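Local coordinates for protein uroporphyrinogen III cosynthase (HemD) (Helicobacter pylori, PDB 3P9Z) that probably catalyses the cyclization of the linear tetrapyrrole hydroxymethylbilane to the macrocycle uroporphyrinogen III, a step on the way to protoporphyrin IX, at residues 32-35 against 36-39; 167-170 against 171-174. All coordinates share one frame; numbering follows the deposited sequence.

Contact 1 of 2, residues 32-35 against 36-39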
loop_
_atom_site.group_PDB
_atom_site.type_symbol
_atom_site.label_atom_id
_atom_site.label_comp_id
_atom_site.label_asym_id
_atom_site.label_seq_id
_atom_site.Cartn_x
_atom_site.Cartn_y
_atom_site.Cartn_z
ATOM N N GLU A 32 8.375 5.149 18.845
ATOM C CA GLU A 32 9.229 5.474 19.986
ATOM C C GLU A 32 9.047 6.924 20.429
ATOM O O GLU A 32 9.123 7.231 21.634
ATOM C CB GLU A 32 10.704 5.223 19.639
ATOM N N LEU A 33 8.812 7.799 19.445
ATOM C CA LEU A 33 8.613 9.235 19.647
ATOM C C LEU A 33 7.479 9.588 20.633
ATOM O O LEU A 33 6.427 8.923 20.670
ATOM C CB LEU A 33 8.337 9.894 18.283
ATOM N N ASP A 34 7.706 10.632 21.425
ATOM C CA ASP A 34 6.660 11.249 22.239
ATOM C C ASP A 34 5.780 12.105 21.311
ATOM O O ASP A 34 6.282 13.045 20.675
ATOM C CB ASP A 34 7.311 12.120 23.334
ATOM C CG ASP A 34 6.302 12.952 24.128
ATOM O OD1 ASP A 34 5.107 12.589 24.193
ATOM O OD2 ASP A 34 6.717 13.980 24.712
ATOM N N PRO A 35 4.469 11.783 21.211
ATOM C CA PRO A 35 3.628 12.589 20.321
ATOM C C PRO A 35 3.104 13.934 20.898
ATOM O O PRO A 35 2.414 14.648 20.191
ATOM C CB PRO A 35 2.476 11.644 19.953
ATOM C CG PRO A 35 2.391 10.641 21.095
ATOM C CD PRO A 35 3.722 10.672 21.843
ATOM N N THR A 36 3.455 14.269 22.145
ATOM C CA THR A 36 3.045 15.522 22.800
ATOM C C THR A 36 3.186 16.828 21.969
ATOM O O THR A 36 2.293 17.654 21.995
ATOM C CB THR A 36 3.738 15.674 24.202
ATOM O OG1 THR A 36 3.444 14.515 25.003
ATOM C CG2 THR A 36 3.251 16.927 24.941
ATOM N N PRO A 37 4.313 17.018 21.240
ATOM C CA PRO A 37 4.456 18.246 20.440
ATOM C C PRO A 37 3.518 18.409 19.235
ATOM O O PRO A 37 3.513 19.481 18.620
ATOM C CB PRO A 37 5.902 18.166 19.923
ATOM C CG PRO A 37 6.583 17.199 20.841
ATOM C CD PRO A 37 5.548 16.211 21.217
ATOM N N PHE A 38 2.740 17.381 18.895
ATOM C CA PHE A 38 1.990 17.397 17.623
ATOM C C PHE A 38 0.487 17.611 17.758
ATOM O O PHE A 38 -0.171 16.947 18.574
ATOM C CB PHE A 38 2.268 16.117 16.810
ATOM C CG PHE A 38 3.731 15.843 16.624
ATOM C CD1 PHE A 38 4.449 16.481 15.614
ATOM C CD2 PHE A 38 4.395 14.945 17.468
ATOM C CE1 PHE A 38 5.812 16.234 15.462
ATOM C CE2 PHE A 38 5.754 14.682 17.327
ATOM C CZ PHE A 38 6.470 15.331 16.333
ATOM N N ASN A 39 -0.058 18.500 16.926
ATOM C CA ASN A 39 -1.523 18.681 16.873
ATOM C C ASN A 39 -2.169 18.220 15.556
ATOM O O ASN A 39 -3.356 18.480 15.305
ATOM C CB ASN A 39 -1.931 20.138 17.192
ATOM C CG ASN A 39 -1.209 21.175 16.321
ATOM O OD1 ASN A 39 -0.422 20.841 15.422
ATOM N ND2 ASN A 39 -1.473 22.457 16.605
#
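Asp34 OD1 takes two hydrogen bonds from Thr36, one backbone and one side-chain. The hydroxyl OG1 of Thr36 lies 2.7 Å from Asp34 OD1 and reaches it on the syn side, close to the carboxylate plane. Thr36 N, 3.1 Å from Asp34 OD1, comes instead from well above that plane, with a nearly straight N-H (165°). Two donors of different direction should restrict the rotation of the carboxylate. Thr36 can supply both because OG1 stands beside its own backbone N (chi1 -56°). Beyond it, Phe38 N donates to Pro35 O over 3.0 Å. Each proline ring restrains its own phi, and Pro37 N, 3.2 Å from Pro35 O, has no hydrogen, which leaves the turn bond to Phe38 N. The Phe38 ring turns an edge to Pro35, with CD2 3.4 Å from Pro35 O, while CB of Pro37 sits over one ring face toward the rim. Further out, buried Pro35 rests on Lys61 and Leu65 of helix 60-66 and on Ile68, and Leu33 O accepts a bond from Lys61 NZ. Asp34 bonded to the backbone N of Thr36 forms an Asx turn that overlaps a type I beta turn from Pro35 to Phe38.

Contact 2 of 2, residues 167-170 against 171-174; sequences FTAI and SHAK
Phe167 and Ala173 make the tightly packed side of this contact. CD1 of Phe167 lies 3.6 Å from Ala173 CA and 4.0 Å from Ala173 CB; the small alanine lets the ring come close to the helix backbone. Leu199 touches both residues, and Phe176 meets the Phe167 ring edge-to-face. His172, also buried, lies against Val10 and Asn24, with Ser171 OG 3.8 Å above the centre of its imidazole. His172 ND1 is 3.1 Å from Thr168 OG1, a hydroxyl that is hydrogen-bonded to His11. Thr168 OG1 stands between its own backbone N and carbonyl carbon (chi1 63°), which brings it beside the imidazole. Methyl CB of Ala169 approaches obliquely, 3.7 Å from His172 ND1. Ala169 occupies the N-cap position without a capping side chain; its carbonyl O opens the helical bonding with weak bonds from His172 N and Ala173 N. On the solvent side, Ile170 and Lys174 are exposed and joined through the backbone: Lys174 N gives Ile170 O a nearly straight bond of 2.8 Å, while the lysine chain leads away. This is the strand-to-helix junction of a parallel beta-alpha-beta unit, in which helix 170-179 connects strands 164-167 and 187-190.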
loop_
_atom_site.group_PDB
_atom_site.type_symbol
_atom_site.label_atom_id
_atom_site.label_comp_id
_atom_site.label_asym_id
_atom_site.label_seq_id
_atom_site.Cartn_x
_atom_site.Cartn_y
_atom_site.Cartn_z
ATOM N N PHE A 167 -1.161 -7.588 -11.517
ATOM C CA PHE A 167 -0.259 -6.894 -10.589
ATOM C C PHE A 167 -0.893 -5.615 -10.063
ATOM O O PHE A 167 -1.226 -4.714 -10.847
ATOM C CB PHE A 167 1.090 -6.608 -11.260
ATOM C CG PHE A 167 1.805 -7.857 -11.731
ATOM C CD1 PHE A 167 2.589 -8.608 -10.838
ATOM C CD2 PHE A 167 1.706 -8.274 -13.051
ATOM C CE1 PHE A 167 3.253 -9.777 -11.266
ATOM C CE2 PHE A 167 2.372 -9.438 -13.499
ATOM C CZ PHE A 167 3.150 -10.194 -12.592
ATOM N N THR A 168 -1.034 -5.530 -8.739
ATOM C CA THR A 168 -1.780 -4.435 -8.118
ATOM C C THR A 168 -0.893 -3.331 -7.551
ATOM O O THR A 168 -1.404 -2.333 -7.068
ATOM C CB THR A 168 -2.730 -4.950 -7.014
ATOM O OG1 THR A 168 -1.954 -5.547 -5.964
ATOM C CG2 THR A 168 -3.682 -5.999 -7.584
ATOM N N ALA A 169 0.425 -3.518 -7.620
ATOM C CA ALA A 169 1.407 -2.520 -7.176
ATOM C C ALA A 169 2.783 -2.947 -7.668
ATOM O O ALA A 169 2.971 -4.106 -8.033
ATOM C CB ALA A 169 1.411 -2.393 -5.643
ATOM N N ILE A 170 3.727 -2.013 -7.696
ATOM C CA ILE A 170 5.111 -2.305 -8.061
ATOM C C ILE A 170 5.740 -3.371 -7.150
ATOM O O ILE A 170 6.412 -4.288 -7.630
ATOM C CB ILE A 170 6.005 -1.019 -8.069
ATOM C CG1 ILE A 170 5.602 -0.089 -9.223
ATOM C CG2 ILE A 170 7.518 -1.382 -8.139
ATOM C CD1 ILE A 170 6.249 1.299 -9.160
ATOM N N SER A 171 5.535 -3.250 -5.845
ATOM C CA SER A 171 6.138 -4.198 -4.897
ATOM C C SER A 171 5.787 -5.645 -5.280
ATOM O O SER A 171 6.628 -6.552 -5.193
ATOM C CB SER A 171 5.644 -3.897 -3.481
ATOM O OG SER A 171 4.231 -4.096 -3.406
ATOM N N HIS A 172 4.556 -5.850 -5.738
ATOM C CA HIS A 172 4.094 -7.165 -6.156
ATOM C C HIS A 172 4.740 -7.686 -7.446
ATOM O O HIS A 172 5.099 -8.864 -7.538
ATOM C CB HIS A 172 2.567 -7.154 -6.270
ATOM C CG HIS A 172 1.894 -6.881 -4.966
ATOM N ND1 HIS A 172 0.907 -5.931 -4.812
ATOM C CD2 HIS A 172 2.102 -7.413 -3.739
ATOM C CE1 HIS A 172 0.529 -5.897 -3.547
ATOM N NE2 HIS A 172 1.233 -6.793 -2.878
ATOM N N ALA A 173 4.889 -6.803 -8.435
ATOM C CA ALA A 173 5.637 -7.116 -9.642
ATOM C C ALA A 173 7.088 -7.473 -9.313
ATOM O O ALA A 173 7.613 -8.487 -9.775
ATOM C CB ALA A 173 5.583 -5.945 -10.614
ATOM N N LYS A 174 7.724 -6.636 -8.501
ATOM C CA LYS A 174 9.098 -6.858 -8.068
ATOM C C LYS A 174 9.271 -8.231 -7.391
ATOM O O LYS A 174 10.181 -8.988 -7.734
ATOM C CB LYS A 174 9.538 -5.715 -7.137
ATOM C CG LYS A 174 11.018 -5.709 -6.805
ATOM C CD LYS A 174 11.429 -4.375 -6.160
ATOM C CE LYS A 174 12.912 -4.390 -5.776
ATOM N NZ LYS A 174 13.159 -5.160 -4.498
#

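Overall arrangement
Contact 1 is a surface feature and contact 2 a partly buried one; their centres lie about 34 Å apart, on opposite sides of the chain's centre. They share no secondary-structure element. Residues 32-39 form an irregular loop between strands 19-28 and 40-43, whereas residues 167-174 join strand 164-167 to helix 170-179, near strand 7-10. Their chemistry follows this placement. At the surface, a carboxylate, a hydroxyl and two prolines shape a loop without regular structure. At the strand-helix junction, apolar packing of Phe167 and Ala173 combines with the first, partly weak, helical backbone bonds, with polar side chains on one flank. Long strands 19-28 and 135-146 probably form the two-stranded connection between the two alpha/beta domains known for this family, with one contact in each domain.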